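Local coordinates for D-alanyl-D-alanine carboxypeptidase (Penicillin binding protein) family protein (Francisella tularensis subsp. tularensis, PDB 6OSU), which probably trims the terminal D-alanine from the peptide side chains of cell-wall precursors, as a serine carboxypeptidase of the penicillin-binding, beta-lactamase-like kind, at residues Tyr104-Ala109 with Trp204-Gln209; Gln219-Phe224 with Tyr235-Leu240; Gly273-Lys278 with Val290-Gln295; Lys355-Ser360 with Ala417-Ser422; Lys370-Tyr375 with Ile401-Thr406. All blocks are in the same frame, centred on the assembly; numbering follows the deposited sequence.

Contact 1. Residues Tyr104-Ala109 with Trp204-Gln209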
# COMPACT_ATOMS: atom_id res chain seq x y z
N TYR A 104 22.74 11.71 -7.89
CA TYR A 104 24.08 12.19 -8.22
C TYR A 104 25.15 11.15 -7.89
O TYR A 104 26.11 11.41 -7.17
CB TYR A 104 24.37 13.53 -7.53
CG TYR A 104 23.39 14.60 -7.97
CD1 TYR A 104 23.63 15.35 -9.12
CD2 TYR A 104 22.22 14.84 -7.26
CE1 TYR A 104 22.73 16.31 -9.54
CE2 TYR A 104 21.32 15.80 -7.68
CZ TYR A 104 21.58 16.54 -8.81
OH TYR A 104 20.68 17.50 -9.23
N VAL A 105 24.98 9.95 -8.45
CA VAL A 105 26.01 8.93 -8.46
C VAL A 105 26.92 9.16 -9.66
O VAL A 105 26.45 9.52 -10.75
CB VAL A 105 25.40 7.52 -8.47
CG1 VAL A 105 24.77 7.20 -7.12
CG2 VAL A 105 24.38 7.39 -9.58
N LYS A 106 28.22 8.95 -9.47
CA LYS A 106 29.20 9.20 -10.51
C LYS A 106 29.51 7.92 -11.28
O LYS A 106 29.46 6.82 -10.73
CB LYS A 106 30.50 9.76 -9.91
CG LYS A 106 30.36 11.12 -9.25
CD LYS A 106 31.67 11.51 -8.57
CE LYS A 106 31.74 13.00 -8.28
NZ LYS A 106 30.66 13.44 -7.36
N ALA A 107 29.86 8.09 -12.55
CA ALA A 107 30.25 6.95 -13.37
C ALA A 107 31.58 6.37 -12.88
O ALA A 107 32.51 7.11 -12.55
CB ALA A 107 30.37 7.37 -14.83
N GLY A 108 31.66 5.05 -12.84
CA GLY A 108 32.84 4.36 -12.38
C GLY A 108 32.91 4.14 -10.88
O GLY A 108 33.81 3.41 -10.42
N ALA A 109 32.01 4.73 -10.11
CA ALA A 109 31.97 4.53 -8.68
C ALA A 109 31.16 3.29 -8.32
O ALA A 109 30.34 2.80 -9.10
CB ALA A 109 31.37 5.75 -7.98
N TRP A 204 23.56 13.23 1.13
CA TRP A 204 24.38 12.46 0.20
C TRP A 204 25.73 13.14 0.01
O TRP A 204 25.80 14.28 -0.45
CB TRP A 204 23.65 12.31 -1.14
CG TRP A 204 24.44 11.69 -2.24
CD1 TRP A 204 24.92 12.33 -3.35
CD2 TRP A 204 24.83 10.32 -2.37
NE1 TRP A 204 25.59 11.43 -4.16
CE2 TRP A 204 25.55 10.19 -3.58
CE3 TRP A 204 24.64 9.18 -1.58
CZ2 TRP A 204 26.08 8.98 -4.01
CZ3 TRP A 204 25.18 7.98 -2.01
CH2 TRP A 204 25.89 7.89 -3.21
N ASN A 205 26.80 12.42 0.35
CA ASN A 205 28.17 12.89 0.12
C ASN A 205 28.55 12.48 -1.30
O ASN A 205 28.92 11.33 -1.55
CB ASN A 205 29.13 12.31 1.15
CG ASN A 205 30.52 12.94 1.08
OD1 ASN A 205 30.93 13.47 0.05
ND2 ASN A 205 31.24 12.89 2.20
N ALA A 206 28.48 13.43 -2.24
CA ALA A 206 28.80 13.11 -3.62
C ALA A 206 30.29 12.87 -3.82
O ALA A 206 30.68 12.17 -4.76
CB ALA A 206 28.32 14.23 -4.54
N THR A 207 31.14 13.43 -2.95
CA THR A 207 32.58 13.22 -3.08
C THR A 207 32.95 11.77 -2.78
O THR A 207 33.58 11.09 -3.60
CB THR A 207 33.34 14.17 -2.16
OG1 THR A 207 33.18 15.52 -2.63
CG2 THR A 207 34.82 13.82 -2.13
N LYS A 208 32.56 11.28 -1.60
CA LYS A 208 32.82 9.89 -1.23
C LYS A 208 31.84 8.91 -1.84
O LYS A 208 32.09 7.70 -1.79
CB LYS A 208 32.79 9.75 0.30
CG LYS A 208 34.09 10.09 1.00
CD LYS A 208 33.82 10.72 2.36
CE LYS A 208 34.99 10.54 3.31
NZ LYS A 208 34.81 9.34 4.18
N GLN A 209 30.75 9.39 -2.43
CA GLN A 209 29.67 8.55 -2.94
C GLN A 209 29.13 7.64 -1.83
O GLN A 209 29.16 6.41 -1.91
CB GLN A 209 30.13 7.74 -4.16
CG GLN A 209 30.40 8.58 -5.39
CD GLN A 209 29.13 8.99 -6.11
OE1 GLN A 209 28.52 8.19 -6.81
NE2 GLN A 209 28.71 10.24 -5.92
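W204, near the end of the short strand 201-205, and Q209, just beyond it, clamp the loop ahead of strand 110-112, and the contact ties two remote parts of the carboxypeptidase domain together chiefly through polar bonds to backbone atoms. The side-chain amide of Q209 does most of the work. Its NE2 gives an almost straight bond to Y104 O (3.1 Å, 174° at the hydrogen), lying in the carbonyl plane on a lone pair. The same carbonyl takes a second, more bent bond from W204 NE1, also at 3.1 Å, which arrives from above the carbonyl plane; Y104 O lies at the N-H edge of the indole, somewhat tilted from its plane, and so has two donors.

At the other end of the amide, Q209 OE1 accepts the backbone N of K106 at 2.8 Å. The bend of the Q209 chain (chi2 -78°) folds the amide back, and NE2 also reaches A206 O at 3.0 Å within its own segment. The buried amide thus has its polar atoms satisfied, NE2 by two carbonyls and OE1 by K106 N, which fixes its rotation.

Carbon contacts fill in around these bonds. V105 CG1 lies 3.8 Å from W204 CZ2, the two side chains roughly perpendicular, while A109 CB rests against Q209 CG. V111 of strand 110-112 touches V105, W204 and Q209. K106 stretches out past the amide and bends at its last torsion, about CD-CE (chi4 61°), delivering NZ to A206 O at 2.9 Å from above that carbonyl's plane.

Contact 2. Residues Gln219-Phe224 with Tyr235-Leu240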
# COMPACT_ATOMS: atom_id res chain seq x y z
N GLN A 219 22.98 16.24 14.74
CA GLN A 219 23.95 16.34 15.83
C GLN A 219 25.02 17.38 15.52
O GLN A 219 25.34 18.22 16.37
CB GLN A 219 24.60 14.98 16.08
CG GLN A 219 23.67 13.89 16.57
CD GLN A 219 24.41 12.60 16.84
OE1 GLN A 219 25.61 12.60 17.10
NE2 GLN A 219 23.69 11.48 16.78
N CYS A 220 25.60 17.32 14.32
CA CYS A 220 26.69 18.23 13.97
C CYS A 220 26.17 19.55 13.43
O CYS A 220 26.74 20.61 13.72
CB CYS A 220 27.61 17.56 12.95
SG CYS A 220 28.28 15.98 13.47
N LEU A 221 25.09 19.51 12.65
CA LEU A 221 24.56 20.66 11.92
C LEU A 221 25.66 21.29 11.08
O LEU A 221 26.10 22.40 11.37
CB LEU A 221 23.95 21.68 12.89
CG LEU A 221 22.65 21.28 13.58
CD1 LEU A 221 22.40 22.13 14.81
CD2 LEU A 221 21.48 21.40 12.61
N PRO A 222 26.13 20.61 10.04
CA PRO A 222 27.24 21.15 9.25
C PRO A 222 26.81 22.39 8.47
O PRO A 222 25.63 22.65 8.26
CB PRO A 222 27.60 20.01 8.29
CG PRO A 222 26.93 18.79 8.86
CD PRO A 222 25.70 19.30 9.53
N LYS A 223 27.81 23.15 8.05
CA LYS A 223 27.60 24.35 7.25
C LYS A 223 27.94 24.04 5.80
O LYS A 223 29.05 23.61 5.50
CB LYS A 223 28.44 25.52 7.76
CG LYS A 223 28.18 26.83 7.05
CD LYS A 223 27.77 27.91 8.04
CE LYS A 223 27.76 29.28 7.39
NZ LYS A 223 27.50 30.36 8.39
N PHE A 224 26.97 24.25 4.91
CA PHE A 224 27.14 24.00 3.49
C PHE A 224 27.08 25.30 2.72
O PHE A 224 26.25 26.17 3.00
CB PHE A 224 26.06 23.04 2.97
CG PHE A 224 26.09 21.69 3.62
CD1 PHE A 224 25.17 21.36 4.60
CD2 PHE A 224 27.03 20.75 3.25
CE1 PHE A 224 25.20 20.12 5.20
CE2 PHE A 224 27.06 19.50 3.85
CZ PHE A 224 26.14 19.19 4.83
N TYR A 235 31.21 21.15 11.88
CA TYR A 235 30.25 21.31 12.96
C TYR A 235 29.94 22.78 13.17
O TYR A 235 30.80 23.65 13.00
CB TYR A 235 30.76 20.69 14.27
CG TYR A 235 32.21 21.01 14.60
CD1 TYR A 235 32.58 22.27 15.06
CD2 TYR A 235 33.20 20.04 14.48
CE1 TYR A 235 33.89 22.56 15.37
CE2 TYR A 235 34.52 20.32 14.78
CZ TYR A 235 34.86 21.58 15.23
OH TYR A 235 36.17 21.88 15.54
N THR A 236 28.68 23.05 13.53
CA THR A 236 28.24 24.38 13.92
C THR A 236 27.79 24.45 15.37
O THR A 236 27.58 25.55 15.89
CB THR A 236 27.11 24.88 13.00
OG1 THR A 236 27.26 26.28 12.75
CG2 THR A 236 25.74 24.62 13.62
N VAL A 237 27.65 23.30 16.05
CA VAL A 237 27.15 23.28 17.42
C VAL A 237 28.20 23.89 18.35
O VAL A 237 29.41 23.68 18.18
CB VAL A 237 26.80 21.84 17.83
CG1 VAL A 237 26.31 21.78 19.27
CG2 VAL A 237 25.74 21.29 16.89
N LYS A 238 27.73 24.65 19.34
CA LYS A 238 28.65 25.39 20.20
C LYS A 238 29.42 24.47 21.14
O LYS A 238 30.63 24.64 21.31
CB LYS A 238 27.89 26.45 21.00
CG LYS A 238 27.49 27.67 20.18
CD LYS A 238 28.60 28.07 19.22
CE LYS A 238 28.52 29.55 18.86
NZ LYS A 238 27.12 29.97 18.58
N ASP A 239 28.74 23.51 21.76
CA ASP A 239 29.37 22.60 22.71
C ASP A 239 29.25 21.17 22.21
O ASP A 239 28.14 20.66 22.04
CB ASP A 239 28.74 22.73 24.10
CG ASP A 239 29.52 22.00 25.16
OD1 ASP A 239 30.45 22.60 25.74
OD2 ASP A 239 29.20 20.82 25.42
N LEU A 240 30.39 20.53 21.99
CA LEU A 240 30.44 19.13 21.58
C LEU A 240 31.65 18.47 22.20
O LEU A 240 32.66 19.13 22.48
CB LEU A 240 30.49 18.99 20.05
CG LEU A 240 29.25 19.38 19.24
CD1 LEU A 240 29.55 19.32 17.75
CD2 LEU A 240 28.08 18.48 19.59
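Hydrogen bonding here comes down to one backbone link: T236 N donates to C220 O at 3.1 Å. It joins the end of helix 214-220 to the loop between strand 231-233 and helix 242-251. L221, the first residue to leave the helix, has positive phi, and the chain turns away there.

Most of the remaining contacts are made by carbon atoms, chiefly methyls. V237 brings CG2, the branch anti to its carbonyl carbon, up to the helix end, where it lies 3.1 Å from Q219 O and 3.4 Å from C220 O, so one methyl lies against two successive carbonyls. The same CG2 meets L221 CD1 at 4.0 Å, the leucine running athwart the valine. T236 comes in beside it through its methyl, CG2 standing 3.5 Å from L221 CB, and its CB approaches L221 O. L240 adds CD2 at 4.2 Å from Q219 O.

A covalent tie backs the contact: C220 SG forms a disulfide with C248 of helix 242-251. This is surface packing of a helix end on a loop, away from the annotated active-site residues. Q219 OE1 is hydrogen-bonded to K247 of helix 242-251, and the Y235 side chain packs on K245, C248 and N249. The loop 235-240 is thus held between the end of helix 214-220 and helix 242-251, while K223 pairs through its backbone with strand 231-233.

Contact 3. Residues Gly273-Lys278 with Val290-Gln295; sequences GADGMK and VSSAKQ
This is a buried antiparallel strand pairing: the hairpin of strands 274-282 and 288-295, at the edge of the five-stranded sheet of the catalytic domain. The two segments run 166° apart in direction, and two classic beta bulges interrupt their register.

In the first bulge D275 and G276 both face S292, with D275 N bonding to S292 O at 3.1 Å and S292 N returning a weak bond to G276 O. In the second, M277 and K278 both face V290, whose carbonyl takes K278 N at 2.9 Å and a weak, bent bond from M277 N. The peptide before M277 is modelled as cis, an unusual feature inside a strand. V290 N closes the pair by donating to K278 O, and K294 N to G273 O holds the far end.

Among the side chains, M277 runs alongside V290 in the same direction, M277 SD 4.0 Å from V290 CG1. M277 CG is anti to its backbone N (chi1 -173°) and the chain stays extended; the side chain also packs on I68 and Y197. A274 and A293 meet CB to CB at 4.4 Å. D275 is fixed by R299 and Y194, and R299 also bonds S292 OG.

K278 NZ leaves the pairing to bond OG of S124, a predicted active-site serine, close to S64, the predicted acyl-ester serine. K278 is itself predicted to bind substrate, and its place on this edge strand is consistent with the K(T/S)G motif of penicillin-binding proteins.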
# COMPACT_ATOMS: atom_id res chain seq x y z
N GLY A 273 0.79 9.26 10.85
CA GLY A 273 0.78 7.84 10.61
C GLY A 273 1.10 7.42 9.18
O GLY A 273 1.08 6.22 8.89
N ALA A 274 1.38 8.37 8.29
CA ALA A 274 1.73 8.04 6.92
C ALA A 274 3.19 7.61 6.85
O ALA A 274 4.08 8.30 7.36
CB ALA A 274 1.49 9.24 6.01
N ASP A 275 3.44 6.46 6.21
CA ASP A 275 4.80 5.96 6.05
C ASP A 275 5.15 5.63 4.61
O ASP A 275 6.20 5.02 4.36
CB ASP A 275 5.03 4.73 6.93
CG ASP A 275 3.92 3.71 6.83
OD1 ASP A 275 3.67 2.99 7.82
OD2 ASP A 275 3.27 3.62 5.76
N GLY A 276 4.32 6.03 3.64
CA GLY A 276 4.59 5.74 2.25
C GLY A 276 3.71 6.59 1.36
O GLY A 276 2.83 7.31 1.83
N MET A 277 3.95 6.50 0.05
CA MET A 277 4.95 5.59 -0.50
C MET A 277 5.80 6.28 -1.57
O MET A 277 7.01 6.44 -1.40
CB MET A 277 4.27 4.35 -1.09
CG MET A 277 5.20 3.24 -1.56
SD MET A 277 4.35 1.71 -2.05
CE MET A 277 5.72 0.56 -2.11
N LYS A 278 5.17 6.71 -2.66
CA LYS A 278 5.91 7.17 -3.83
C LYS A 278 5.07 8.15 -4.64
O LYS A 278 3.87 7.96 -4.81
CB LYS A 278 6.30 5.99 -4.73
CG LYS A 278 7.25 6.34 -5.86
CD LYS A 278 8.63 6.62 -5.32
CE LYS A 278 9.59 7.05 -6.42
NZ LYS A 278 9.30 8.43 -6.92
N VAL A 290 1.05 7.13 -4.67
CA VAL A 290 0.72 5.92 -3.93
C VAL A 290 1.11 6.19 -2.48
O VAL A 290 2.27 6.47 -2.19
CB VAL A 290 1.45 4.69 -4.48
CG1 VAL A 290 1.17 3.47 -3.61
CG2 VAL A 290 1.04 4.43 -5.93
N SER A 291 0.13 6.15 -1.58
CA SER A 291 0.37 6.48 -0.19
C SER A 291 -0.26 5.43 0.71
O SER A 291 -1.20 4.73 0.33
CB SER A 291 -0.19 7.86 0.16
OG SER A 291 -1.60 7.88 0.03
N SER A 292 0.29 5.32 1.92
CA SER A 292 -0.22 4.39 2.92
C SER A 292 -0.11 5.02 4.29
O SER A 292 0.89 5.68 4.61
CB SER A 292 0.55 3.06 2.88
OG SER A 292 -0.09 2.09 3.68
N ALA A 293 -1.14 4.82 5.11
CA ALA A 293 -1.16 5.36 6.46
C ALA A 293 -1.71 4.30 7.41
O ALA A 293 -2.64 3.58 7.07
CB ALA A 293 -2.02 6.63 6.55
N LYS A 294 -1.11 4.22 8.59
CA LYS A 294 -1.50 3.25 9.61
C LYS A 294 -1.88 4.00 10.88
O LYS A 294 -1.17 4.91 11.31
CB LYS A 294 -0.36 2.27 9.88
CG LYS A 294 -0.72 1.13 10.82
CD LYS A 294 0.40 0.10 10.90
CE LYS A 294 -0.06 -1.16 11.64
NZ LYS A 294 1.02 -2.18 11.74
N GLN A 295 -3.00 3.61 11.48
CA GLN A 295 -3.44 4.20 12.74
C GLN A 295 -4.14 3.12 13.55
O GLN A 295 -5.24 2.68 13.18
CB GLN A 295 -4.35 5.40 12.51
CG GLN A 295 -3.60 6.72 12.42
CD GLN A 295 -4.49 7.89 12.09
OE1 GLN A 295 -5.71 7.74 11.95
NE2 GLN A 295 -3.90 9.07 11.96

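Contact 4. Residues Lys355-Ser360 with Ala417-Ser422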
# COMPACT_ATOMS: atom_id res chain seq x y z
N LYS A 355 -31.48 -32.70 12.80
CA LYS A 355 -31.07 -31.31 12.72
C LYS A 355 -29.90 -31.19 11.74
O LYS A 355 -29.20 -32.17 11.46
CB LYS A 355 -30.66 -30.74 14.09
CG LYS A 355 -31.79 -30.10 14.88
CD LYS A 355 -31.89 -30.69 16.28
CE LYS A 355 -30.55 -30.73 16.99
NZ LYS A 355 -29.94 -29.38 17.16
N LEU A 356 -29.69 -29.98 11.23
CA LEU A 356 -28.67 -29.72 10.22
C LEU A 356 -27.70 -28.66 10.71
O LEU A 356 -28.11 -27.55 11.06
CB LEU A 356 -29.30 -29.28 8.90
CG LEU A 356 -28.33 -28.91 7.77
CD1 LEU A 356 -27.50 -30.12 7.36
CD2 LEU A 356 -29.06 -28.32 6.58
N THR A 357 -26.41 -29.01 10.74
CA THR A 357 -25.34 -28.07 11.04
C THR A 357 -24.56 -27.77 9.76
O THR A 357 -24.27 -28.68 8.97
CB THR A 357 -24.39 -28.63 12.10
OG1 THR A 357 -25.10 -28.80 13.34
CG2 THR A 357 -23.21 -27.70 12.33
N VAL A 358 -24.23 -26.50 9.56
CA VAL A 358 -23.48 -26.05 8.40
C VAL A 358 -22.28 -25.25 8.87
O VAL A 358 -22.26 -24.70 9.98
CB VAL A 358 -24.35 -25.21 7.43
CG1 VAL A 358 -25.54 -26.02 6.95
CG2 VAL A 358 -24.81 -23.93 8.11
N ALA A 359 -21.26 -25.18 8.01
CA ALA A 359 -20.04 -24.45 8.31
C ALA A 359 -19.25 -24.27 7.02
O ALA A 359 -19.47 -24.98 6.04
CB ALA A 359 -19.18 -25.17 9.36
N SER A 360 -18.34 -23.30 7.04
CA SER A 360 -17.40 -23.06 5.96
C SER A 360 -15.98 -23.06 6.52
O SER A 360 -15.74 -22.62 7.64
CB SER A 360 -17.69 -21.73 5.25
OG SER A 360 -16.61 -21.36 4.40
N ALA A 417 -22.64 -28.72 4.26
CA ALA A 417 -23.33 -29.53 5.25
C ALA A 417 -22.34 -30.31 6.10
O ALA A 417 -21.40 -30.92 5.58
CB ALA A 417 -24.32 -30.48 4.56
N MET A 418 -22.56 -30.29 7.41
CA MET A 418 -21.78 -31.09 8.35
C MET A 418 -22.57 -32.27 8.91
O MET A 418 -21.98 -33.10 9.61
CB MET A 418 -21.27 -30.22 9.50
CG MET A 418 -20.59 -28.92 9.07
SD MET A 418 -18.78 -29.01 9.07
CE MET A 418 -18.44 -29.44 7.36
N ASN A 419 -23.87 -32.35 8.63
CA ASN A 419 -24.73 -33.45 9.05
C ASN A 419 -25.27 -34.18 7.82
O ASN A 419 -24.97 -33.84 6.68
CB ASN A 419 -25.89 -32.96 9.91
CG ASN A 419 -25.47 -32.59 11.31
OD1 ASN A 419 -25.61 -31.44 11.72
ND2 ASN A 419 -24.98 -33.57 12.07
N ASN A 420 -26.10 -35.19 8.09
CA ASN A 420 -26.88 -35.88 7.09
C ASN A 420 -28.35 -35.76 7.45
O ASN A 420 -28.71 -35.77 8.63
CB ASN A 420 -26.49 -37.37 7.00
CG ASN A 420 -25.23 -37.59 6.20
OD1 ASN A 420 -25.10 -37.12 5.07
ND2 ASN A 420 -24.28 -38.32 6.77
N VAL A 421 -29.21 -35.63 6.44
CA VAL A 421 -30.65 -35.66 6.62
C VAL A 421 -31.23 -36.74 5.73
O VAL A 421 -30.86 -36.85 4.55
CB VAL A 421 -31.31 -34.29 6.33
CG1 VAL A 421 -31.08 -33.35 7.49
CG2 VAL A 421 -30.75 -33.72 5.04
N SER A 422 -32.13 -37.54 6.29
CA SER A 422 -32.72 -38.69 5.61
C SER A 422 -34.12 -38.32 5.15
O SER A 422 -34.91 -37.76 5.92
CB SER A 422 -32.77 -39.90 6.55
OG SER A 422 -31.56 -40.00 7.28
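N419 reaches across to strand 355-359 with its side chain, and each atom can be followed in turn. Its CB sits 3.7 Å from K355 O and 4.1 Å from L356 CD1, the two side chains running antiparallel alongside one another. Its CG, set anti to its own carbonyl carbon (chi1 -75°), comes 3.7 Å from T357 N. N419 OD1 then accepts T357 N at 2.7 Å, in the carbonyl plane and on a lone pair, although the N-H is bent to 131°. The oxygen also lies against T357 CB, while the hydroxyl of T357 is hydrogen-bonded to T341 on strand 340-343.

One residue earlier, the backbone takes over. M418 N donates to T357 O at 2.8 Å with a fairly straight 160°, so the N-H and C=O of T357 are both used by the 417-422 segment, one through a side chain and one through the main chain. M418 itself runs along the strand: CB and CG pass T357 O, and bends at chi2 and chi3 lay SD 3.9 Å from A359 CB. On the other face of the strand, V358 and A417 form an antiparallel non-hydrogen-bonded pair, and L356 CD1 meets A417 CB.

Strand 409-417 ends here, in the C-terminal domain of the PBP5 type, far from the annotated catalytic residues. Chemically, the asparagine carbonyl stands in for a main-chain acceptor: once the chain stops pairing regularly after A417, OD1 lets T357 N keep a partner and carries the link to strand 355-359 two residues further.

Contact 5. Residues Lys370-Tyr375 with Ile401-Thr406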
# COMPACT_ATOMS: atom_id res chain seq x y z
N LYS A 370 -17.75 1.61 10.51
CA LYS A 370 -17.88 1.54 11.96
C LYS A 370 -19.34 1.56 12.38
O LYS A 370 -19.74 0.87 13.33
CB LYS A 370 -17.14 2.69 12.62
CG LYS A 370 -15.64 2.54 12.74
CD LYS A 370 -15.09 3.55 13.75
CE LYS A 370 -14.02 4.44 13.14
NZ LYS A 370 -12.76 3.69 12.83
N THR A 371 -20.16 2.35 11.68
CA THR A 371 -21.56 2.50 12.04
C THR A 371 -22.39 1.24 11.76
O THR A 371 -23.49 1.12 12.29
CB THR A 371 -22.16 3.69 11.29
OG1 THR A 371 -21.89 3.56 9.89
CG2 THR A 371 -21.56 4.99 11.80
N TYR A 372 -21.88 0.32 10.93
CA TYR A 372 -22.62 -0.91 10.65
C TYR A 372 -22.44 -1.95 11.75
O TYR A 372 -23.33 -2.78 11.95
CB TYR A 372 -22.17 -1.53 9.33
CG TYR A 372 -22.64 -0.85 8.06
CD1 TYR A 372 -22.45 -1.46 6.83
CD2 TYR A 372 -23.25 0.40 8.08
CE1 TYR A 372 -22.86 -0.86 5.66
CE2 TYR A 372 -23.67 1.01 6.91
CZ TYR A 372 -23.46 0.37 5.70
OH TYR A 372 -23.86 0.96 4.53
N VAL A 373 -21.31 -1.91 12.46
CA VAL A 373 -20.88 -3.08 13.24
C VAL A 373 -21.92 -3.56 14.24
O VAL A 373 -22.25 -4.76 14.24
CB VAL A 373 -19.51 -2.81 13.89
CG1 VAL A 373 -19.18 -3.91 14.88
CG2 VAL A 373 -18.44 -2.70 12.82
N PRO A 374 -22.49 -2.71 15.11
CA PRO A 374 -23.46 -3.22 16.09
C PRO A 374 -24.76 -3.72 15.48
O PRO A 374 -25.60 -4.24 16.22
CB PRO A 374 -23.70 -2.02 17.01
CG PRO A 374 -23.40 -0.84 16.16
CD PRO A 374 -22.27 -1.26 15.28
N TYR A 375 -24.96 -3.58 14.17
CA TYR A 375 -26.21 -3.97 13.53
C TYR A 375 -26.08 -5.16 12.59
O TYR A 375 -27.06 -5.52 11.93
CB TYR A 375 -26.79 -2.77 12.76
CG TYR A 375 -27.27 -1.67 13.67
CD1 TYR A 375 -28.61 -1.55 13.99
CD2 TYR A 375 -26.37 -0.77 14.23
CE1 TYR A 375 -29.05 -0.54 14.83
CE2 TYR A 375 -26.80 0.23 15.07
CZ TYR A 375 -28.14 0.34 15.37
OH TYR A 375 -28.57 1.34 16.21
N ILE A 401 -24.15 -12.20 5.97
CA ILE A 401 -24.10 -11.10 6.93
C ILE A 401 -24.97 -9.98 6.40
O ILE A 401 -24.69 -9.42 5.33
CB ILE A 401 -22.65 -10.62 7.16
CG1 ILE A 401 -21.75 -11.79 7.55
CG2 ILE A 401 -22.62 -9.53 8.23
CD1 ILE A 401 -22.08 -12.38 8.89
N THR A 402 -26.03 -9.65 7.13
CA THR A 402 -26.96 -8.60 6.73
C THR A 402 -26.87 -7.42 7.68
O THR A 402 -26.38 -7.53 8.81
CB THR A 402 -28.40 -9.13 6.68
OG1 THR A 402 -28.67 -9.89 7.86
CG2 THR A 402 -28.61 -10.00 5.45
N LEU A 403 -27.35 -6.27 7.20
CA LEU A 403 -27.32 -5.02 7.97
C LEU A 403 -28.66 -4.85 8.67
O LEU A 403 -29.64 -4.44 8.06
CB LEU A 403 -27.01 -3.84 7.07
CG LEU A 403 -26.94 -2.49 7.78
CD1 LEU A 403 -25.87 -2.52 8.87
CD2 LEU A 403 -26.68 -1.36 6.80
N GLY A 404 -28.69 -5.17 9.96
CA GLY A 404 -29.92 -5.03 10.72
C GLY A 404 -30.95 -6.08 10.33
O GLY A 404 -30.62 -7.21 9.95
N ASP A 405 -32.22 -5.69 10.42
CA ASP A 405 -33.32 -6.57 10.07
C ASP A 405 -33.69 -6.47 8.59
O ASP A 405 -34.76 -6.94 8.20
CB ASP A 405 -34.55 -6.24 10.93
CG ASP A 405 -35.22 -7.49 11.48
OD1 ASP A 405 -34.76 -8.60 11.15
OD2 ASP A 405 -36.19 -7.35 12.25
N THR A 406 -32.83 -5.87 7.77
CA THR A 406 -33.08 -5.75 6.34
C THR A 406 -32.48 -6.94 5.59
O THR A 406 -31.75 -7.76 6.16
CB THR A 406 -32.51 -4.44 5.80
OG1 THR A 406 -31.08 -4.49 5.85
CG2 THR A 406 -32.99 -3.27 6.64
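L403 extends its side chain with CG anti to the backbone N (chi1 -180°), and Y372 sets its ring beside its own backbone N (chi1 -74°); together these torsions bring both leucine methyls onto one face of the tyrosine. L403 CD2 lies over the middle of the Y372 ring, 3.8 Å from the centroid and only 11° off the normal, a clear CH-pi contact. CD1 covers the inner end, 3.7 Å from Y372 CG. The same CD1 also meets Y375 CB at 4.0 Å, so one branch of the leucine bridges both tyrosines.

A single, short backbone bond completes the join: G404 N donates to Y375 O at 2.6 Å. G404 has positive phi in the type II' turn from L403 to T406, whose ends are also drawn together by T406 OG1 bonding to L403 O.

The contact joins a loop to a strand end in the PBP5-type C-terminal domain, away from the annotated sites. The Y372 hydroxyl is hydrogen-bonded to R29, and I27 touches Y372, Y375 and L403. The loop ending in the 3-10 turn 373-375 leads into strand 376-382, which neighbours strand 395-403; L403 packs on L376 of strand 376-382, and Y372 on I410 of strand 409-417.

Overall arrangement
Along the chain the contacts come as 1, 2 and 3 in the carboxypeptidase part, then 4 and 5 in the PBP5-type C-terminal domain, where 370-375 and 401-406 both fall between the segments of contact 4. Contact 3 is nearest the middle of the elongated molecule, its centre about 7 Å from the centre of the chain, and holds K278, the predicted substrate-binding lysine. Contacts 1 and 2 lie together at one end, centres about 24 Å apart; contacts 4 and 5, about 27 Å apart, reach the same five-stranded sheet at the other. Centres of contacts 2 and 4 stand about 75 Å apart: the two domains are strung out lengthwise, the catalytic sheet between the extremes.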